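Local coordinates for periplasmic binding protein (Mycobacterium smegmatis, PDB 4MDY) that probably binds an iron complex outside the membrane and delivers it to an ABC transporter for uptake, at residues Trp196-Leu206 with Tyr279-Leu290. Sequence-based numbering, arbitrary orientation.
Sequences WRTDFLTQMGL and YPVVADQLPPEL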
ATOM      1  N   TRP A 196       2.915 -10.983  -0.572  1.00 18.01           N
ATOM      2  CA  TRP A 196       3.772  -9.862  -0.225  1.00 18.23           C
ATOM      3  C   TRP A 196       3.105  -8.908   0.769  1.00 17.72           C
ATOM      4  O   TRP A 196       3.776  -8.369   1.640  1.00 17.07           O
ATOM      5  CB  TRP A 196       4.268  -9.113  -1.462  1.00 17.69           C
ATOM      6  CG  TRP A 196       3.312  -8.171  -2.134  1.00 17.41           C
ATOM      7  CD1 TRP A 196       2.628  -8.395  -3.288  1.00 19.36           C
ATOM      8  CD2 TRP A 196       2.997  -6.821  -1.738  1.00 17.10           C
ATOM      9  NE1 TRP A 196       1.891  -7.280  -3.628  1.00 20.12           N
ATOM     10  CE2 TRP A 196       2.103  -6.302  -2.696  1.00 17.55           C
ATOM     11  CE3 TRP A 196       3.381  -6.010  -0.671  1.00 16.91           C
ATOM     12  CZ2 TRP A 196       1.580  -5.006  -2.612  1.00 19.32           C
ATOM     13  CZ3 TRP A 196       2.869  -4.719  -0.588  1.00 18.02           C
ATOM     14  CH2 TRP A 196       1.972  -4.235  -1.550  1.00 19.42           C
ATOM     15  N   ARG A 197       1.792  -8.733   0.648  1.00 17.51           N
ATOM     16  CA  ARG A 197       1.050  -7.837   1.539  1.00 19.33           C
ATOM     17  C   ARG A 197       1.030  -8.267   3.002  1.00 20.52           C
ATOM     18  O   ARG A 197       0.830  -7.431   3.878  1.00 21.41           O
ATOM     19  CB  ARG A 197      -0.384  -7.674   1.067  1.00 20.39           C
ATOM     20  CG  ARG A 197      -0.528  -6.792  -0.155  1.00 24.26           C
ATOM     21  CD  ARG A 197      -1.954  -6.273  -0.265  1.00 29.42           C
ATOM     22  NE  ARG A 197      -2.016  -5.098  -1.120  1.00 38.63           N
ATOM     23  CZ  ARG A 197      -1.874  -3.830  -0.722  1.00 40.72           C
ATOM     24  NH1 ARG A 197      -1.955  -2.868  -1.624  1.00 45.43           N
ATOM     25  NH2 ARG A 197      -1.665  -3.501   0.548  1.00 41.53           N
ATOM     26  N   THR A 198       1.220  -9.554   3.271  1.00 21.37           N
ATOM     27  CA  THR A 198       1.271 -10.030   4.661  1.00 21.92           C
ATOM     28  C   THR A 198       2.704 -10.194   5.181  1.00 21.66           C
ATOM     29  O   THR A 198       2.897 -10.549   6.341  1.00 22.07           O
ATOM     30  CB  THR A 198       0.505 -11.357   4.839  1.00 22.42           C
ATOM     31  OG1 THR A 198       1.058 -12.369   3.988  1.00 20.31           O
ATOM     32  CG2 THR A 198      -0.973 -11.172   4.502  1.00 23.11           C
ATOM     33  N   ASP A 199       3.707  -9.931   4.341  1.00 23.04           N
ATOM     34  CA  ASP A 199       5.106 -10.109   4.757  1.00 25.03           C
ATOM     35  C   ASP A 199       5.431  -9.338   6.030  1.00 21.90           C
ATOM     36  O   ASP A 199       6.142  -9.845   6.901  1.00 25.38           O
ATOM     37  CB  ASP A 199       6.089  -9.692   3.653  1.00 28.89           C
ATOM     38  CG  ASP A 199       6.234 -10.737   2.558  1.00 32.73           C
ATOM     39  OD1 ASP A 199       5.841 -11.907   2.766  1.00 38.44           O
ATOM     40  OD2 ASP A 199       6.757 -10.382   1.480  1.00 35.82           O
ATOM     41  N   PHE A 200       4.914  -8.120   6.148  1.00 20.02           N
ATOM     42  CA  PHE A 200       5.195  -7.310   7.322  1.00 20.93           C
ATOM     43  C   PHE A 200       4.747  -7.996   8.614  1.00 19.56           C
ATOM     44  O   PHE A 200       5.403  -7.849   9.630  1.00 23.85           O
ATOM     45  CB  PHE A 200       4.603  -5.900   7.202  1.00 21.62           C
ATOM     46  CG  PHE A 200       3.128  -5.815   7.453  1.00 22.05           C
ATOM     47  CD1 PHE A 200       2.212  -6.077   6.437  1.00 20.83           C
ATOM     48  CD2 PHE A 200       2.647  -5.430   8.696  1.00 24.78           C
ATOM     49  CE1 PHE A 200       0.850  -5.976   6.671  1.00 22.49           C
ATOM     50  CE2 PHE A 200       1.286  -5.316   8.929  1.00 23.82           C
ATOM     51  CZ  PHE A 200       0.386  -5.589   7.918  1.00 22.49           C
ATOM     52  N   LEU A 201       3.655  -8.756   8.558  1.00 19.85           N
ATOM     53  CA  LEU A 201       3.168  -9.483   9.727  1.00 20.22           C
ATOM     54  C   LEU A 201       4.101 -10.636  10.072  1.00 21.26           C
ATOM     55  O   LEU A 201       4.436 -10.840  11.247  1.00 20.99           O
ATOM     56  CB  LEU A 201       1.753 -10.008   9.495  1.00 21.35           C
ATOM     57  CG  LEU A 201       0.667  -8.943   9.315  1.00 22.89           C
ATOM     58  CD1 LEU A 201      -0.614  -9.589   8.822  1.00 24.09           C
ATOM     59  CD2 LEU A 201       0.423  -8.182  10.606  1.00 23.93           C
ATOM     60  N   THR A 202       4.515 -11.373   9.046  1.00 22.38           N
ATOM     61  CA  THR A 202       5.456 -12.478   9.192  1.00 25.26           C
ATOM     62  C   THR A 202       6.791 -11.983   9.767  1.00 24.62           C
ATOM     63  O   THR A 202       7.372 -12.629  10.646  1.00 27.19           O
ATOM     64  CB  THR A 202       5.661 -13.201   7.839  1.00 28.42           C
ATOM     65  OG1 THR A 202       4.417 -13.778   7.419  1.00 28.94           O
ATOM     66  CG2 THR A 202       6.709 -14.310   7.939  1.00 31.47           C
ATOM     67  N   GLN A 203       7.257 -10.834   9.282  1.00 22.86           N
ATOM     68  CA  GLN A 203       8.512 -10.217   9.754  1.00 26.69           C
ATOM     69  C   GLN A 203       8.457  -9.790  11.224  1.00 25.97           C
ATOM     70  O   GLN A 203       9.486  -9.738  11.897  1.00 28.18           O
ATOM     71  CB  GLN A 203       8.854  -8.981   8.921  1.00 29.12           C
ATOM     72  CG  GLN A 203       9.355  -9.241   7.513  1.00 31.31           C
ATOM     73  CD  GLN A 203       9.563  -7.936   6.746  1.00 38.17           C
ATOM     74  OE1 GLN A 203       8.604  -7.291   6.323  1.00 46.71           O
ATOM     75  NE2 GLN A 203      10.814  -7.534   6.582  1.00 39.24           N
HETATM   76  N   MSE A 204       7.258  -9.470  11.707  1.00 22.83           N
HETATM   77  CA  MSE A 204       7.055  -9.146  13.121  1.00 25.92           C
HETATM   78  C   MSE A 204       6.985 -10.378  13.997  1.00 28.37           C
HETATM   79  O   MSE A 204       6.905 -10.258  15.221  1.00 30.86           O
HETATM   80  CB  MSE A 204       5.750  -8.372  13.289  1.00 26.50           C
HETATM   81  CG  MSE A 204       5.836  -6.932  12.805  1.00 31.68           C
HETATM   82 SE   MSE A 204       4.056  -6.144  13.107  1.00 40.94          SE
HETATM   83  CE  MSE A 204       4.194  -4.368  12.282  1.00 34.22           C
ATOM     84  N   GLY A 205       6.992 -11.568  13.390  1.00 26.27           N
ATOM     85  CA  GLY A 205       7.017 -12.828  14.133  1.00 26.56           C
ATOM     86  C   GLY A 205       5.705 -13.587  14.148  1.00 27.64           C
ATOM     87  O   GLY A 205       5.646 -14.707  14.648  1.00 28.98           O
ATOM     88  N   LEU A 206       4.658 -12.990  13.585  1.00 27.54           N
ATOM     89  CA  LEU A 206       3.335 -13.607  13.558  1.00 25.95           C
ATOM     90  C   LEU A 206       3.242 -14.712  12.516  1.00 25.76           C
ATOM     91  O   LEU A 206       4.032 -14.769  11.565  1.00 28.49           O
ATOM     92  CB  LEU A 206       2.263 -12.559  13.252  1.00 24.11           C
ATOM     93  CG  LEU A 206       2.126 -11.433  14.267  1.00 24.88           C
ATOM     94  CD1 LEU A 206       1.324 -10.278  13.688  1.00 25.61           C
ATOM     95  CD2 LEU A 206       1.484 -11.943  15.546  1.00 25.95           C
ATOM     96  N   TYR A 279       4.730   2.347   5.836  1.00 15.39           N
ATOM     97  CA  TYR A 279       5.067   1.194   6.671  1.00 16.69           C
ATOM     98  C   TYR A 279       5.669   1.540   8.047  1.00 18.03           C
ATOM     99  O   TYR A 279       5.385   0.836   9.016  1.00 20.56           O
ATOM    100  CB  TYR A 279       5.968   0.196   5.927  1.00 17.79           C
ATOM    101  CG  TYR A 279       5.234  -0.921   5.204  1.00 18.40           C
ATOM    102  CD1 TYR A 279       4.114  -1.550   5.763  1.00 21.01           C
ATOM    103  CD2 TYR A 279       5.688  -1.380   3.972  1.00 19.14           C
ATOM    104  CE1 TYR A 279       3.454  -2.571   5.096  1.00 19.42           C
ATOM    105  CE2 TYR A 279       5.045  -2.406   3.306  1.00 18.62           C
ATOM    106  CZ  TYR A 279       3.934  -3.002   3.868  1.00 20.17           C
ATOM    107  OH  TYR A 279       3.308  -4.021   3.194  1.00 23.06           O
ATOM    108  N   PRO A 280       6.499   2.602   8.141  1.00 18.08           N
ATOM    109  CA  PRO A 280       6.909   3.095   9.465  1.00 17.71           C
ATOM    110  C   PRO A 280       5.737   3.430  10.388  1.00 18.32           C
ATOM    111  O   PRO A 280       5.825   3.190  11.594  1.00 18.60           O
ATOM    112  CB  PRO A 280       7.740   4.340   9.132  1.00 17.23           C
ATOM    113  CG  PRO A 280       8.363   3.996   7.816  1.00 19.15           C
ATOM    114  CD  PRO A 280       7.285   3.244   7.069  1.00 19.15           C
ATOM    115  N   VAL A 281       4.646   3.954   9.834  1.00 18.66           N
ATOM    116  CA  VAL A 281       3.432   4.215  10.630  1.00 18.46           C
ATOM    117  C   VAL A 281       2.826   2.904  11.155  1.00 17.79           C
ATOM    118  O   VAL A 281       2.363   2.839  12.297  1.00 18.85           O
ATOM    119  CB  VAL A 281       2.377   4.997   9.818  1.00 19.81           C
ATOM    120  CG1 VAL A 281       1.059   5.103  10.582  1.00 20.57           C
ATOM    121  CG2 VAL A 281       2.904   6.376   9.458  1.00 22.61           C
ATOM    122  N   VAL A 282       2.846   1.864  10.322  1.00 18.83           N
ATOM    123  CA  VAL A 282       2.372   0.540  10.723  1.00 17.57           C
ATOM    124  C   VAL A 282       3.259  -0.012  11.840  1.00 18.39           C
ATOM    125  O   VAL A 282       2.749  -0.538  12.831  1.00 17.97           O
ATOM    126  CB  VAL A 282       2.326  -0.442   9.526  1.00 17.60           C
ATOM    127  CG1 VAL A 282       1.882  -1.832   9.968  1.00 17.10           C
ATOM    128  CG2 VAL A 282       1.418   0.089   8.417  1.00 18.56           C
ATOM    129  N   ALA A 283       4.577   0.128  11.695  1.00 20.33           N
ATOM    130  CA  ALA A 283       5.511  -0.363  12.715  1.00 20.55           C
ATOM    131  C   ALA A 283       5.360   0.402  14.040  1.00 21.55           C
ATOM    132  O   ALA A 283       5.623  -0.148  15.106  1.00 24.22           O
ATOM    133  CB  ALA A 283       6.946  -0.300  12.212  1.00 21.78           C
ATOM    134  N   ASP A 284       4.929   1.659  13.976  1.00 22.06           N
ATOM    135  CA  ASP A 284       4.672   2.440  15.190  1.00 23.51           C
ATOM    136  C   ASP A 284       3.375   2.022  15.867  1.00 22.46           C
ATOM    137  O   ASP A 284       3.362   1.751  17.069  1.00 23.20           O
ATOM    138  CB  ASP A 284       4.601   3.941  14.890  1.00 26.63           C
ATOM    139  CG  ASP A 284       5.961   4.600  14.843  1.00 31.68           C
ATOM    140  OD1 ASP A 284       6.937   4.020  15.363  1.00 37.84           O
ATOM    141  OD2 ASP A 284       6.053   5.713  14.292  1.00 38.21           O
ATOM    142  N   GLN A 285       2.288   1.981  15.098  1.00 21.60           N
ATOM    143  CA  GLN A 285       0.938   1.938  15.680  1.00 22.01           C
ATOM    144  C   GLN A 285       0.342   0.537  15.857  1.00 19.68           C
ATOM    145  O   GLN A 285      -0.480   0.323  16.753  1.00 20.07           O
ATOM    146  CB  GLN A 285      -0.020   2.802  14.859  1.00 24.12           C
ATOM    147  CG  GLN A 285       0.388   4.266  14.799  1.00 29.01           C
ATOM    148  CD  GLN A 285      -0.674   5.173  14.192  1.00 32.92           C
ATOM    149  OE1 GLN A 285      -1.856   4.823  14.129  1.00 34.98           O
ATOM    150  NE2 GLN A 285      -0.256   6.364  13.760  1.00 34.46           N
ATOM    151  N   LEU A 286       0.731  -0.415  15.014  1.00 17.82           N
ATOM    152  CA  LEU A 286       0.154  -1.758  15.101  1.00 17.78           C
ATOM    153  C   LEU A 286       0.685  -2.582  16.273  1.00 18.55           C
ATOM    154  O   LEU A 286      -0.099  -3.282  16.915  1.00 19.15           O
ATOM    155  CB  LEU A 286       0.316  -2.536  13.782  1.00 16.42           C
ATOM    156  CG  LEU A 286      -0.369  -3.916  13.717  1.00 18.00           C
ATOM    157  CD1 LEU A 286      -1.852  -3.851  14.066  1.00 18.84           C
ATOM    158  CD2 LEU A 286      -0.180  -4.536  12.342  1.00 19.72           C
ATOM    159  N   PRO A 287       2.008  -2.535  16.546  1.00 19.30           N
ATOM    160  CA  PRO A 287       2.468  -3.404  17.637  1.00 19.80           C
ATOM    161  C   PRO A 287       1.831  -3.159  19.014  1.00 19.69           C
ATOM    162  O   PRO A 287       1.531  -4.127  19.701  1.00 21.94           O
ATOM    163  CB  PRO A 287       3.986  -3.192  17.643  1.00 19.75           C
ATOM    164  CG  PRO A 287       4.297  -2.858  16.210  1.00 19.95           C
ATOM    165  CD  PRO A 287       3.143  -1.996  15.775  1.00 19.47           C
ATOM    166  N   PRO A 288       1.615  -1.893  19.414  1.00 20.97           N
ATOM    167  CA  PRO A 288       0.869  -1.682  20.667  1.00 23.47           C
ATOM    168  C   PRO A 288      -0.531  -2.329  20.679  1.00 24.85           C
ATOM    169  O   PRO A 288      -0.982  -2.813  21.728  1.00 23.14           O
ATOM    170  CB  PRO A 288       0.746  -0.158  20.757  1.00 22.74           C
ATOM    171  CG  PRO A 288       1.877   0.377  19.944  1.00 22.35           C
ATOM    172  CD  PRO A 288       2.159  -0.633  18.868  1.00 22.04           C
ATOM    173  N   GLU A 289      -1.214  -2.332  19.537  1.00 24.39           N
ATOM    174  CA  GLU A 289      -2.537  -2.960  19.447  1.00 24.28           C
ATOM    175  C   GLU A 289      -2.405  -4.478  19.547  1.00 22.80           C
ATOM    176  O   GLU A 289      -3.184  -5.138  20.236  1.00 21.53           O
ATOM    177  CB  GLU A 289      -3.241  -2.593  18.139  1.00 28.20           C
ATOM    178  CG  GLU A 289      -3.484  -1.106  17.926  1.00 33.51           C
ATOM    179  CD  GLU A 289      -4.565  -0.519  18.820  1.00 43.93           C
ATOM    180  OE1 GLU A 289      -5.568  -1.204  19.121  1.00 51.68           O
ATOM    181  OE2 GLU A 289      -4.419   0.657  19.214  1.00 53.78           O
ATOM    182  N   LEU A 290      -1.412  -5.032  18.857  1.00 21.62           N
ATOM    183  CA  LEU A 290      -1.130  -6.462  18.965  1.00 22.01           C
ATOM    184  C   LEU A 290      -0.762  -6.857  20.392  1.00 23.52           C
ATOM    185  O   LEU A 290      -1.198  -7.899  20.888  1.00 25.36           O
ATOM    186  CB  LEU A 290      -0.002  -6.869  18.007  1.00 20.69           C
ATOM    187  CG  LEU A 290      -0.315  -6.738  16.515  1.00 20.11           C
ATOM    188  CD1 LEU A 290       0.958  -6.869  15.695  1.00 19.07           C
ATOM    189  CD2 LEU A 290      -1.347  -7.762  16.069  1.00 21.74           C
TER
HETATM  190  O   HOH W   1       4.381  -6.477   3.586  1.00 18.78           O
HETATM  191  O   HOH W   2       0.931  -4.534   3.474  1.00 30.54           O
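One water bridges Y279 OH, at 2.7 Å, to residues 196-206, donating to W196 O and accepting from F200 N. A second water donates to R197 O; its link to Y279 OH is doubtfully short. The contact packs two helices, 199-203 and the C-terminal helix 279-294, in the C-terminal lobe of a two-lobed solute-binding protein fold. L201 also touches edge strand 207-208 of the parallel sheet. The short segments cross at -53°, with axes 11.9 Å apart. F162, from the long helix 148-168 that joins the lobes in this family, touches both Y279 and M204.

The F200 and Y279 rings meet obliquely, their planes at 41°. A chi1 of 78° directs the F200 ring to V282 and L286. Its CE2 packs 3.7 Å from V282 CG1, while L286 CD2 sits at the ring edge. L201 CD2 also touches that L286 methyl.

M204 is selenomethionine. Its extended chain carries CE to V282 O, V282 CG1, A283 CA and P287 CG. SE rests 4.1 Å from L290 CD1. The helix kinks at P287 and P288, which lack an N-H. G205, at positive phi, follows helix 199-203 in a Schellman motif, with L206 N bonded to L201 O and G205 N to T202 O. Beyond it L206 and L290 meet tip to tip, CD1 to CD1 at 4.0 Å.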